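Local coordinates for phosphate-binding protein (Xanthomonas axonopodis pv. citri, PDB 5UB3), which probably serves as a periplasmic sensor of the phosphonate-binding type, captured here with chloride, that is paired with a partner diguanylate cyclase, at residues Asp92-Phe97 with Val203-Pro208; Ser123-Leu128 with Ala180-Asp185; Glu65-Ala70 with Ala207-Ala212; Pro130-Leu135 with Val272-Asp277. All blocks are in the same frame, centred on the assembly; numbering follows the deposited sequence.

Interaction 1: Asp92-Phe97 with Val203-Pro208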
loop_
_atom_site.group_PDB
_atom_site.type_symbol
_atom_site.label_atom_id
_atom_site.label_comp_id
_atom_site.label_asym_id
_atom_site.label_seq_id
_atom_site.Cartn_x
_atom_site.Cartn_y
_atom_site.Cartn_z
ATOM N N ASP A 92 -3.929 -6.379 9.688
ATOM C CA ASP A 92 -4.977 -5.819 8.818
ATOM C C ASP A 92 -4.963 -4.320 8.897
ATOM O O ASP A 92 -4.421 -3.702 9.836
ATOM C CB ASP A 92 -6.380 -6.291 9.241
ATOM C CG ASP A 92 -6.697 -7.716 8.838
ATOM O OD1 ASP A 92 -5.849 -8.467 8.263
ATOM O OD2 ASP A 92 -7.877 -8.114 9.044
ATOM N N PHE A 93 -5.559 -3.718 7.891
ATOM C CA PHE A 93 -5.950 -2.346 7.998
ATOM C C PHE A 93 -7.205 -2.068 7.179
ATOM O O PHE A 93 -7.662 -2.935 6.462
ATOM C CB PHE A 93 -4.756 -1.437 7.714
ATOM C CG PHE A 93 -4.307 -1.364 6.263
ATOM C CD1 PHE A 93 -4.745 -2.248 5.272
ATOM C CD2 PHE A 93 -3.413 -0.358 5.919
ATOM C CE1 PHE A 93 -4.311 -2.137 3.972
ATOM C CE2 PHE A 93 -2.954 -0.222 4.602
ATOM C CZ PHE A 93 -3.419 -1.109 3.630
ATOM N N HIS A 94 -7.710 -0.833 7.240
ATOM C CA HIS A 94 -8.856 -0.438 6.455
ATOM C C HIS A 94 -8.773 1.015 6.137
ATOM O O HIS A 94 -7.947 1.684 6.691
ATOM C CB HIS A 94 -10.198 -0.738 7.122
ATOM C CG HIS A 94 -10.395 -0.084 8.438
ATOM N ND1 HIS A 94 -9.938 -0.626 9.608
ATOM C CD2 HIS A 94 -11.019 1.067 8.765
ATOM C CE1 HIS A 94 -10.296 0.143 10.619
ATOM N NE2 HIS A 94 -10.932 1.186 10.126
ATOM N N THR A 95 -9.618 1.429 5.201
ATOM C CA THR A 95 -9.697 2.829 4.806
ATOM C C THR A 95 -10.764 3.531 5.614
ATOM O O THR A 95 -11.824 2.959 5.882
ATOM C CB THR A 95 -9.865 2.955 3.303
ATOM O OG1 THR A 95 -8.605 2.611 2.702
ATOM C CG2 THR A 95 -10.208 4.393 2.937
ATOM N N LEU A 96 -10.442 4.740 6.047
ATOM C CA LEU A 96 -11.439 5.628 6.590
ATOM C C LEU A 96 -11.577 6.871 5.742
ATOM O O LEU A 96 -10.616 7.355 5.108
ATOM C CB LEU A 96 -11.164 5.933 8.044
ATOM C CG LEU A 96 -9.804 6.357 8.544
ATOM C CD1 LEU A 96 -9.633 7.781 8.085
ATOM C CD2 LEU A 96 -9.637 6.249 10.074
ATOM N N PHE A 97 -12.797 7.346 5.664
ATOM C CA PHE A 97 -13.068 8.591 4.961
ATOM C C PHE A 97 -13.294 9.590 6.043
ATOM O O PHE A 97 -14.025 9.323 6.983
ATOM C CB PHE A 97 -14.309 8.476 4.118
ATOM C CG PHE A 97 -14.160 7.591 2.903
ATOM C CD1 PHE A 97 -14.151 6.222 3.036
ATOM C CD2 PHE A 97 -14.083 8.133 1.643
ATOM C CE1 PHE A 97 -14.045 5.410 1.928
ATOM C CE2 PHE A 97 -13.962 7.340 0.527
ATOM C CZ PHE A 97 -13.975 5.963 0.668
ATOM N N VAL A 203 -16.341 9.661 8.591
ATOM C CA VAL A 203 -17.678 9.443 8.052
ATOM C C VAL A 203 -17.939 8.040 7.509
ATOM O O VAL A 203 -19.086 7.691 7.279
ATOM C CB VAL A 203 -18.090 10.541 7.010
ATOM C CG1 VAL A 203 -18.120 11.875 7.712
ATOM C CG2 VAL A 203 -17.190 10.570 5.784
ATOM N N HIS A 204 -16.898 7.237 7.302
ATOM C CA HIS A 204 -17.102 5.923 6.756
ATOM C C HIS A 204 -15.850 5.097 6.967
ATOM O O HIS A 204 -14.713 5.622 6.941
ATOM C CB HIS A 204 -17.376 6.010 5.285
ATOM C CG HIS A 204 -17.716 4.697 4.674
ATOM N ND1 HIS A 204 -18.995 4.181 4.700
ATOM C CD2 HIS A 204 -16.939 3.750 4.089
ATOM C CE1 HIS A 204 -19.006 3.005 4.100
ATOM N NE2 HIS A 204 -17.769 2.704 3.750
ATOM N N ARG A 205 -16.063 3.808 7.117
ATOM C CA ARG A 205 -14.947 2.852 7.254
ATOM C C ARG A 205 -15.169 1.725 6.294
ATOM O O ARG A 205 -16.289 1.271 6.210
ATOM C CB ARG A 205 -14.889 2.296 8.713
ATOM C CG ARG A 205 -14.471 3.323 9.741
ATOM C CD ARG A 205 -14.376 2.753 11.153
ATOM N NE ARG A 205 -13.836 3.756 12.090
ATOM C CZ ARG A 205 -12.600 3.765 12.649
ATOM N NH1 ARG A 205 -11.707 2.812 12.436
ATOM N NH2 ARG A 205 -12.253 4.741 13.503
ATOM N N THR A 206 -14.114 1.259 5.597
ATOM C CA THR A 206 -14.213 0.083 4.782
ATOM C C THR A 206 -13.960 -1.150 5.630
ATOM O O THR A 206 -13.549 -1.049 6.785
ATOM C CB THR A 206 -13.210 0.089 3.592
ATOM O OG1 THR A 206 -11.872 -0.106 4.061
ATOM C CG2 THR A 206 -13.304 1.420 2.800
ATOM N N ALA A 207 -14.181 -2.295 5.007
ATOM C CA ALA A 207 -13.858 -3.615 5.621
ATOM C C ALA A 207 -12.355 -3.732 5.673
ATOM O O ALA A 207 -11.662 -3.143 4.824
ATOM C CB ALA A 207 -14.446 -4.767 4.778
ATOM N N PRO A 208 -11.835 -4.500 6.632
ATOM C CA PRO A 208 -10.366 -4.612 6.716
ATOM C C PRO A 208 -9.871 -5.584 5.703
ATOM O O PRO A 208 -10.616 -6.435 5.254
ATOM C CB PRO A 208 -10.133 -5.121 8.137
ATOM C CG PRO A 208 -11.347 -5.953 8.370
ATOM C CD PRO A 208 -12.474 -5.132 7.782
#

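Interaction 2: Ser123-Leu128 with Ala180-Asp185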
loop_
_atom_site.group_PDB
_atom_site.type_symbol
_atom_site.label_atom_id
_atom_site.label_comp_id
_atom_site.label_asym_id
_atom_site.label_seq_id
_atom_site.Cartn_x
_atom_site.Cartn_y
_atom_site.Cartn_z
ATOM N N SER A 123 -1.720 3.339 -4.281
ATOM C CA SER A 123 -2.005 3.314 -2.859
ATOM C C SER A 123 -3.201 2.435 -2.543
ATOM O O SER A 123 -4.271 2.547 -3.145
ATOM C CB SER A 123 -2.289 4.740 -2.383
ATOM O OG SER A 123 -2.827 4.745 -1.100
ATOM N N THR A 124 -3.039 1.530 -1.604
ATOM C CA THR A 124 -4.149 0.644 -1.191
ATOM C C THR A 124 -5.219 1.422 -0.459
ATOM O O THR A 124 -6.347 1.488 -0.888
ATOM C CB THR A 124 -3.641 -0.513 -0.279
ATOM O OG1 THR A 124 -2.692 -1.258 -1.015
ATOM C CG2 THR A 124 -4.735 -1.441 0.075
ATOM N N SER A 125 -4.841 1.995 0.667
ATOM C CA SER A 125 -5.787 2.598 1.553
ATOM C C SER A 125 -6.159 3.991 1.087
ATOM O O SER A 125 -7.123 4.570 1.588
ATOM C CB SER A 125 -5.221 2.655 2.976
ATOM O OG SER A 125 -4.056 3.504 3.053
ATOM N N GLY A 126 -5.354 4.566 0.189
ATOM C CA GLY A 126 -5.561 5.945 -0.261
ATOM C C GLY A 126 -5.982 6.074 -1.700
ATOM O O GLY A 126 -6.099 7.203 -2.215
ATOM N N TYR A 127 -6.256 4.956 -2.361
ATOM C CA TYR A 127 -6.835 4.993 -3.707
ATOM C C TYR A 127 -7.686 3.782 -3.968
ATOM O O TYR A 127 -8.878 3.869 -4.248
ATOM C CB TYR A 127 -5.727 5.126 -4.803
ATOM C CG TYR A 127 -6.246 5.148 -6.166
ATOM C CD1 TYR A 127 -6.844 6.294 -6.679
ATOM C CD2 TYR A 127 -6.187 4.026 -6.973
ATOM C CE1 TYR A 127 -7.322 6.323 -7.980
ATOM C CE2 TYR A 127 -6.663 4.039 -8.248
ATOM C CZ TYR A 127 -7.244 5.174 -8.750
ATOM O OH TYR A 127 -7.734 5.160 -10.012
ATOM N N LEU A 128 -7.080 2.626 -3.876
ATOM C CA LEU A 128 -7.768 1.413 -4.340
ATOM C C LEU A 128 -8.940 1.152 -3.481
ATOM O O LEU A 128 -10.029 0.995 -3.982
ATOM C CB LEU A 128 -6.817 0.214 -4.384
ATOM C CG LEU A 128 -5.726 0.356 -5.445
ATOM C CD1 LEU A 128 -4.540 -0.604 -5.214
ATOM C CD2 LEU A 128 -6.204 0.286 -6.892
ATOM N N ALA A 180 -9.260 10.295 2.267
ATOM C CA ALA A 180 -9.193 8.856 2.533
ATOM C C ALA A 180 -7.796 8.542 3.016
ATOM O O ALA A 180 -6.846 8.957 2.425
ATOM C CB ALA A 180 -9.533 8.050 1.326
ATOM N N LEU A 181 -7.708 7.847 4.148
ATOM C CA LEU A 181 -6.426 7.330 4.676
ATOM C C LEU A 181 -6.680 5.990 5.363
ATOM O O LEU A 181 -7.849 5.691 5.668
ATOM C CB LEU A 181 -5.909 8.270 5.714
ATOM C CG LEU A 181 -5.357 9.621 5.308
ATOM C CD1 LEU A 181 -4.968 10.381 6.559
ATOM C CD2 LEU A 181 -4.135 9.477 4.446
ATOM N N SER A 182 -5.612 5.223 5.683
ATOM C CA SER A 182 -5.797 3.981 6.461
ATOM C C SER A 182 -6.097 4.363 7.911
ATOM O O SER A 182 -5.750 5.438 8.400
ATOM C CB SER A 182 -4.535 3.078 6.485
ATOM O OG SER A 182 -3.610 3.626 7.388
ATOM N N ASN A 183 -6.700 3.432 8.615
ATOM C CA ASN A 183 -6.932 3.589 10.034
ATOM C C ASN A 183 -5.653 3.731 10.786
ATOM O O ASN A 183 -5.606 4.386 11.765
ATOM C CB ASN A 183 -7.718 2.416 10.557
ATOM C CG ASN A 183 -6.960 1.112 10.429
ATOM O OD1 ASN A 183 -6.442 0.730 9.372
ATOM N ND2 ASN A 183 -6.868 0.436 11.541
ATOM N N VAL A 184 -4.574 3.167 10.268
ATOM C CA VAL A 184 -3.260 3.302 10.912
ATOM C C VAL A 184 -2.675 4.689 10.703
ATOM O O VAL A 184 -2.127 5.338 11.637
ATOM C CB VAL A 184 -2.279 2.274 10.366
ATOM C CG1 VAL A 184 -0.939 2.383 11.099
ATOM C CG2 VAL A 184 -2.858 0.890 10.515
ATOM N N ASP A 185 -2.804 5.165 9.473
ATOM C CA ASP A 185 -2.424 6.515 9.140
ATOM C C ASP A 185 -3.081 7.544 10.025
ATOM O O ASP A 185 -2.440 8.498 10.431
ATOM C CB ASP A 185 -2.857 6.859 7.729
ATOM C CG ASP A 185 -2.120 6.117 6.676
ATOM O OD1 ASP A 185 -0.979 5.650 6.863
ATOM O OD2 ASP A 185 -2.697 6.065 5.582
#

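Interaction 3: Glu65-Ala70 with Ala207-Ala212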
loop_
_atom_site.group_PDB
_atom_site.type_symbol
_atom_site.label_atom_id
_atom_site.label_comp_id
_atom_site.label_asym_id
_atom_site.label_seq_id
_atom_site.Cartn_x
_atom_site.Cartn_y
_atom_site.Cartn_z
ATOM N N GLU A 65 5.115 -4.786 -0.024
ATOM C CA GLU A 65 4.072 -3.786 -0.460
ATOM C C GLU A 65 2.810 -3.957 0.316
ATOM O O GLU A 65 2.543 -5.057 0.862
ATOM C CB GLU A 65 3.670 -4.028 -1.901
ATOM C CG GLU A 65 4.747 -3.744 -2.884
ATOM C CD GLU A 65 5.128 -2.294 -2.985
ATOM O OE1 GLU A 65 4.419 -1.437 -2.494
ATOM O OE2 GLU A 65 6.192 -2.056 -3.593
ATOM N N THR A 66 1.975 -2.917 0.299
ATOM C CA THR A 66 0.661 -3.076 0.845
ATOM C C THR A 66 -0.105 -3.964 -0.109
ATOM O O THR A 66 0.236 -4.050 -1.237
ATOM C CB THR A 66 -0.024 -1.738 0.991
ATOM O OG1 THR A 66 -0.186 -1.214 -0.320
ATOM C CG2 THR A 66 0.848 -0.774 1.899
ATOM N N THR A 67 -1.144 -4.613 0.369
ATOM C CA THR A 67 -1.784 -5.653 -0.393
ATOM C C THR A 67 -2.445 -5.241 -1.701
ATOM O O THR A 67 -2.452 -6.017 -2.622
ATOM C CB THR A 67 -2.762 -6.397 0.495
ATOM O OG1 THR A 67 -3.585 -5.458 1.169
ATOM C CG2 THR A 67 -1.997 -7.215 1.497
ATOM N N GLY A 68 -3.036 -4.054 -1.777
ATOM C CA GLY A 68 -3.569 -3.555 -3.022
ATOM C C GLY A 68 -2.518 -3.398 -4.121
ATOM O O GLY A 68 -2.704 -3.885 -5.230
ATOM N N ALA A 69 -1.442 -2.665 -3.845
ATOM C CA ALA A 69 -0.298 -2.547 -4.756
ATOM C C ALA A 69 0.192 -3.882 -5.146
ATOM O O ALA A 69 0.571 -4.158 -6.299
ATOM C CB ALA A 69 0.826 -1.748 -4.108
ATOM N N ALA A 70 0.221 -4.756 -4.161
ATOM C CA ALA A 70 0.682 -6.127 -4.433
ATOM C C ALA A 70 -0.171 -6.788 -5.490
ATOM O O ALA A 70 0.343 -7.462 -6.364
ATOM C CB ALA A 70 0.696 -6.963 -3.160
ATOM N N ALA A 207 -14.181 -2.295 5.007
ATOM C CA ALA A 207 -13.858 -3.615 5.621
ATOM C C ALA A 207 -12.355 -3.732 5.673
ATOM O O ALA A 207 -11.662 -3.143 4.824
ATOM C CB ALA A 207 -14.446 -4.767 4.778
ATOM N N PRO A 208 -11.835 -4.500 6.632
ATOM C CA PRO A 208 -10.366 -4.612 6.716
ATOM C C PRO A 208 -9.871 -5.584 5.703
ATOM O O PRO A 208 -10.616 -6.435 5.254
ATOM C CB PRO A 208 -10.133 -5.121 8.137
ATOM C CG PRO A 208 -11.347 -5.953 8.370
ATOM C CD PRO A 208 -12.474 -5.132 7.782
ATOM N N VAL A 209 -8.624 -5.407 5.309
ATOM C CA VAL A 209 -7.935 -6.348 4.427
ATOM C C VAL A 209 -6.598 -6.599 5.074
ATOM O O VAL A 209 -6.159 -5.796 5.880
ATOM C CB VAL A 209 -7.764 -5.756 2.987
ATOM C CG1 VAL A 209 -9.120 -5.508 2.315
ATOM C CG2 VAL A 209 -6.951 -4.500 3.046
ATOM N N PRO A 210 -5.901 -7.677 4.666
ATOM C CA PRO A 210 -4.561 -7.801 5.124
ATOM C C PRO A 210 -3.746 -6.631 4.637
ATOM O O PRO A 210 -3.891 -6.176 3.527
ATOM C CB PRO A 210 -4.048 -9.095 4.537
ATOM C CG PRO A 210 -5.119 -9.641 3.721
ATOM C CD PRO A 210 -6.254 -8.657 3.644
ATOM N N ARG A 211 -2.893 -6.206 5.519
ATOM C CA ARG A 211 -2.147 -4.990 5.419
ATOM C C ARG A 211 -1.011 -5.011 4.408
ATOM O O ARG A 211 -0.829 -4.085 3.612
ATOM C CB ARG A 211 -1.585 -4.794 6.811
ATOM C CG ARG A 211 -0.642 -3.694 6.868
ATOM C CD ARG A 211 -0.783 -2.920 8.110
ATOM N NE ARG A 211 -0.147 -1.671 7.804
ATOM C CZ ARG A 211 0.363 -0.868 8.710
ATOM N NH1 ARG A 211 0.310 -1.158 10.018
ATOM N NH2 ARG A 211 0.925 0.241 8.275
ATOM N N ALA A 212 -0.186 -6.051 4.453
ATOM C CA ALA A 212 1.007 -6.056 3.586
ATOM C C ALA A 212 1.422 -7.454 3.312
ATOM O O ALA A 212 0.950 -8.367 3.984
ATOM C CB ALA A 212 2.134 -5.270 4.196
#

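Interaction 4: Pro130-Leu135 with Val272-Asp277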
loop_
_atom_site.group_PDB
_atom_site.type_symbol
_atom_site.label_atom_id
_atom_site.label_comp_id
_atom_site.label_asym_id
_atom_site.label_seq_id
_atom_site.Cartn_x
_atom_site.Cartn_y
_atom_site.Cartn_z
ATOM N N PRO A 130 -10.575 3.113 -1.187
ATOM C CA PRO A 130 -11.697 4.055 -1.264
ATOM C C PRO A 130 -12.440 4.042 -2.614
ATOM O O PRO A 130 -13.658 4.194 -2.623
ATOM C CB PRO A 130 -11.052 5.416 -1.032
ATOM C CG PRO A 130 -9.576 5.227 -1.213
ATOM C CD PRO A 130 -9.326 3.777 -0.793
ATOM N N MET A 131 -11.729 3.901 -3.729
ATOM C CA MET A 131 -12.410 3.881 -5.011
ATOM C C MET A 131 -13.316 2.655 -5.096
ATOM O O MET A 131 -14.417 2.714 -5.605
ATOM C CB MET A 131 -11.450 3.843 -6.216
ATOM C CG MET A 131 -10.759 5.136 -6.507
ATOM S SD MET A 131 -11.917 6.465 -6.885
ATOM C CE MET A 131 -11.615 6.630 -8.632
ATOM N N LEU A 132 -12.829 1.532 -4.597
ATOM C CA LEU A 132 -13.641 0.327 -4.583
ATOM C C LEU A 132 -14.909 0.598 -3.804
ATOM O O LEU A 132 -15.974 0.205 -4.238
ATOM C CB LEU A 132 -12.881 -0.858 -3.944
ATOM C CG LEU A 132 -13.637 -2.140 -3.864
ATOM C CD1 LEU A 132 -14.092 -2.539 -5.261
ATOM C CD2 LEU A 132 -12.722 -3.179 -3.234
ATOM N N GLU A 133 -14.762 1.245 -2.653
ATOM C CA GLU A 133 -15.898 1.524 -1.809
ATOM C C GLU A 133 -16.941 2.344 -2.540
ATOM O O GLU A 133 -18.136 2.111 -2.394
ATOM C CB GLU A 133 -15.491 2.186 -0.516
ATOM C CG GLU A 133 -16.513 1.996 0.596
ATOM C CD GLU A 133 -16.461 0.620 1.271
ATOM O OE1 GLU A 133 -15.816 -0.329 0.741
ATOM O OE2 GLU A 133 -17.086 0.550 2.338
ATOM N N LEU A 134 -16.494 3.298 -3.324
ATOM C CA LEU A 134 -17.409 4.144 -4.015
ATOM C C LEU A 134 -18.111 3.334 -5.087
ATOM O O LEU A 134 -19.316 3.472 -5.280
ATOM C CB LEU A 134 -16.701 5.376 -4.588
ATOM C CG LEU A 134 -16.145 6.358 -3.561
ATOM C CD1 LEU A 134 -15.480 7.479 -4.344
ATOM C CD2 LEU A 134 -17.138 6.881 -2.579
ATOM N N LEU A 135 -17.373 2.475 -5.767
ATOM C CA LEU A 135 -17.992 1.640 -6.760
ATOM C C LEU A 135 -19.119 0.773 -6.192
ATOM O O LEU A 135 -20.220 0.723 -6.762
ATOM C CB LEU A 135 -16.969 0.770 -7.484
ATOM C CG LEU A 135 -16.094 1.431 -8.513
ATOM C CD1 LEU A 135 -15.045 0.411 -8.851
ATOM C CD2 LEU A 135 -16.774 1.862 -9.812
ATOM N N VAL A 272 -9.609 -4.677 -6.689
ATOM C CA VAL A 272 -8.623 -3.883 -7.416
ATOM C C VAL A 272 -8.873 -3.979 -8.895
ATOM O O VAL A 272 -8.790 -2.967 -9.570
ATOM C CB VAL A 272 -7.172 -4.344 -7.073
ATOM C CG1 VAL A 272 -6.142 -3.782 -8.044
ATOM C CG2 VAL A 272 -6.861 -3.953 -5.628
ATOM N N GLN A 273 -9.150 -5.201 -9.411
ATOM C CA GLN A 273 -9.357 -5.351 -10.853
ATOM C C GLN A 273 -10.563 -4.530 -11.252
ATOM O O GLN A 273 -10.583 -3.911 -12.286
ATOM C CB GLN A 273 -9.595 -6.828 -11.265
ATOM C CG GLN A 273 -9.729 -7.045 -12.759
ATOM C CD GLN A 273 -8.454 -6.649 -13.481
ATOM O OE1 GLN A 273 -8.388 -5.628 -14.207
ATOM N NE2 GLN A 273 -7.426 -7.390 -13.207
ATOM N N ARG A 274 -11.570 -4.552 -10.419
ATOM C CA ARG A 274 -12.788 -3.790 -10.712
ATOM C C ARG A 274 -12.507 -2.315 -10.760
ATOM O O ARG A 274 -13.026 -1.594 -11.643
ATOM C CB ARG A 274 -13.819 -4.089 -9.661
ATOM C CG ARG A 274 -15.140 -3.409 -9.888
ATOM C CD ARG A 274 -16.056 -3.690 -8.712
ATOM N NE ARG A 274 -17.360 -3.099 -8.909
ATOM C CZ ARG A 274 -18.383 -3.211 -8.063
ATOM N NH1 ARG A 274 -18.300 -3.880 -6.910
ATOM N NH2 ARG A 274 -19.501 -2.635 -8.388
ATOM N N VAL A 275 -11.705 -1.833 -9.808
ATOM C CA VAL A 275 -11.293 -0.427 -9.827
ATOM C C VAL A 275 -10.552 -0.117 -11.144
ATOM O O VAL A 275 -10.798 0.893 -11.840
ATOM C CB VAL A 275 -10.415 -0.073 -8.612
ATOM C CG1 VAL A 275 -9.802 1.333 -8.789
ATOM C CG2 VAL A 275 -11.240 -0.110 -7.342
ATOM N N ARG A 276 -9.649 -1.018 -11.482
ATOM C CA ARG A 276 -8.867 -0.842 -12.684
ATOM C C ARG A 276 -9.728 -0.871 -13.944
ATOM O O ARG A 276 -9.507 -0.103 -14.870
ATOM C CB ARG A 276 -7.833 -1.891 -12.750
ATOM C CG ARG A 276 -6.693 -1.630 -11.795
ATOM C CD ARG A 276 -5.686 -2.720 -11.997
ATOM N NE ARG A 276 -5.004 -2.523 -13.279
ATOM C CZ ARG A 276 -4.449 -3.491 -13.992
ATOM N NH1 ARG A 276 -4.423 -4.750 -13.549
ATOM N NH2 ARG A 276 -3.872 -3.181 -15.156
ATOM N N ASP A 277 -10.691 -1.773 -13.966
ATOM C CA ASP A 277 -11.589 -1.921 -15.106
ATOM C C ASP A 277 -12.497 -0.679 -15.237
ATOM O O ASP A 277 -12.780 -0.265 -16.346
ATOM C CB ASP A 277 -12.341 -3.239 -14.992
ATOM C CG ASP A 277 -11.457 -4.426 -15.289
ATOM O OD1 ASP A 277 -10.346 -4.222 -15.839
ATOM O OD2 ASP A 277 -11.860 -5.562 -14.998
#

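Interaction 1: Asp92-Phe97 with Val203-Pro208
The imidazole of His94 meets the guanidinium of Arg205 edge to edge, but the two planes are turned 50° apart. Arg205 NH1 donates to His94 NE2 over 2.9 Å; the donor lies in the imidazole plane, whereas NE2 is tilted out of the guanidinium plane, and the N-H...N angle of 132° leaves the bond well bent. An extended Arg205 chain and a His94 chi1 of 59°, which sets CG between the backbone N and carbonyl carbon, bring the two groups together. On the other face of the sheet, the Phe97 ring takes the methyl CG2 of Thr206 at its edge, while the His204 ring approaches obliquely, with Phe97 CD1 3.9 Å from His204 CD2. His204 suits a place that is half apolar, because its CB and CD2 rest near Phe97 CD1 while NE2 bonds to Glu133 of helix 124-136.

Strand 95-97 runs antiparallel to strand 203-205, and Val203 and His204 both face Phe97, a classic beta bulge in the lobe that carries strands 178-182 and 200-205 of this periplasmic binding protein fold. Phe97 N donates to His204 O, and Phe97 O accepts from Val203 N at 2.8 Å; Val203 CG2 also rests on Phe97 CB.

Thr206 continues the pairing through both its backbone and its side chain. Its N donates to Thr95 O at 2.9 Å in the carbonyl plane, and its OG1 accepts from Thr95 N at 3.0 Å while donating to Ala207 O. Pro208 has no N-H to give; Pro208 CA passes 3.2 Å from Phe93 O in a CA-H...O contact, while that oxygen takes the N-H of Val209. The proline ring also packs against Asp92, whose carboxylate is salt-bridged to Arg264.

Interaction 2: Ser123-Leu128 with Ala180-Asp185
Ser125 near the start of helix 124-136 packs against Ser182 at the end of strand 178-182, setting the first turn of one helix against the N-cap residue of another in the buried interior of the binding-protein fold. Ser123 occupies the N-cap of the first helix, where its OG accepts a weak bond from Gly126 N. A short polar side chain suits this position because it can fold back on the first turn. That turn is wide, of the pi type, and Leu128 N reaches back to Ser123 O at 2.9 Å.

Thr124 faces elsewhere, its hydroxyl bonded to that of Thr66. Ser125 makes the principal side-chain approach: chi1 of 64° sets OG between the backbone N and carbonyl carbon, bringing it 3.5 Å from Ser182 CB. The CB atoms of Ser125 and Ser182 are themselves 3.6 Å apart, so the small size of both serines allows the helix and strand to draw close, with axes 6.3 Å apart. Ser125 O comes near Ala180 CB and accepts from Thr95 OG1 on the neighbouring strand. Gly126 then passes Ala180 O with its CA at 4.2 Å; a residue without a side chain fits beside Ser123 OG, which occupies the space a CB would take.

On the facing segment, Ser182 and Asp185 form a capping box at the start of the short, weakly bonded helix 183-186. Asp185 N donates to Ser182 OG at 2.7 Å in a nearly straight bond. Asp185 OD1 is salt-bridged to Lys164, while its OD2 receives Ser182 N over 3.0 Å from above the carboxylate plane.

Interaction 3: Glu65-Ala70 with Ala207-Ala212
Thr66 and Ala212 form an antiparallel non-hydrogen-bonded pair with their CA atoms 4.1 Å apart, where strand 62-66 gives way to helix 67-75. Two CA-H...O contacts flank the pair: Ala212 CA approaches Glu65 O, and Thr66 CA approaches Arg211 O, each at 3.3 Å. Thr67 N adds a weak bond to Arg211 O, extending the strand pairing into the first residue of the helix.

Thr67 makes the main side-chain contact. Its chi1 of 49° places OG1 between the backbone N and carbonyl carbon, from where it donates to Pro210 O. At 2.5 Å, Thr67 OG1 to Pro210 O is shorter than usual, and its exact length is doubtful. The methyl CG2 is crowded against the same oxygen, so both branches of the threonine straddle it. Threonine suits the place by combining a donor for this carbonyl with a methyl whose CG2 packs near Pro210 CB at 4.1 Å; the side chain also touches Leu265 and Leu268 of helix 259-277. Val209 CG2 comes up on the hydroxyl side.

Ala212 CB lies 3.4 Å from Glu65 O, and a bare methyl adds little bulk where the two backbones run so close. Thr66 turns its hydroxyl away to Thr124 at the start of helix 124-136, while Glu65 directs its carboxylate to Ile10 N.

The junction sits close to the centre of the molecule. Strand 209-217 follows strand 200-205 and pairs with both 62-66 and 92-100, consistent with the hinge of a periplasmic binding protein, where strands pass between the lobes.

Interaction 4: Pro130-Leu135 with Val272-Asp277
Val275 is the knob of this helix-helix contact, entering the hollow between Leu128, Met131, Leu132 and Leu135 of the other helix. Its two methyls divide the work. CG1 presses on Met131 CB at 4.0 Å, whereas CG2 sits over the backbone of the next residue, 3.6 Å from Leu132 N, and also touches Leu132 CB and Leu128 O. A beta-branched valine fits because it is broad but short, allowing the axes of the two segments to come within 9.2 Å. Leu135 fills the hollow on the other helix: its CD1 lies 4.0 Å from both Val275 CA and Arg274 CG.

Arg274 closes the outer rim. With CG anti to the backbone N (chi1 -177°) and the chain extended, it slides past Leu135 in the opposite direction and lays one guanidinium face over Leu135 CB, which sits toward the rim of the group. Leu132 CD1 meets Arg274 CD at 4.1 Å, crossing at about a right angle. The long aliphatic stem therefore covers leucines while its charged end lies at the exposed margin.

Segments 130-135 and 272-277 cross at 78°, a steep packing of apolar side chains that lays the long C-terminal helix of this binding protein against the lobe containing strand 115-118.

From the N terminus, residues 65-70 wait until residues 207-212 to close the loop of interaction 3. Within that span, residues 92-97 begin interaction 1, which ends at residues 203-208 and shares Ala207 and Pro208 with interaction 3. Interaction 2, between 123-128 and 180-185, is nested inside both loops. Interaction 4 starts on the same helix as interaction 2 but ends near the C terminus, so it crosses the other three. Strand 92-100 lies between strands 178-182 and 200-205, joining interactions 1 and 2; strand 209-217 carries the connection to interaction 3, and helix 124-136 carries it to helix 259-277.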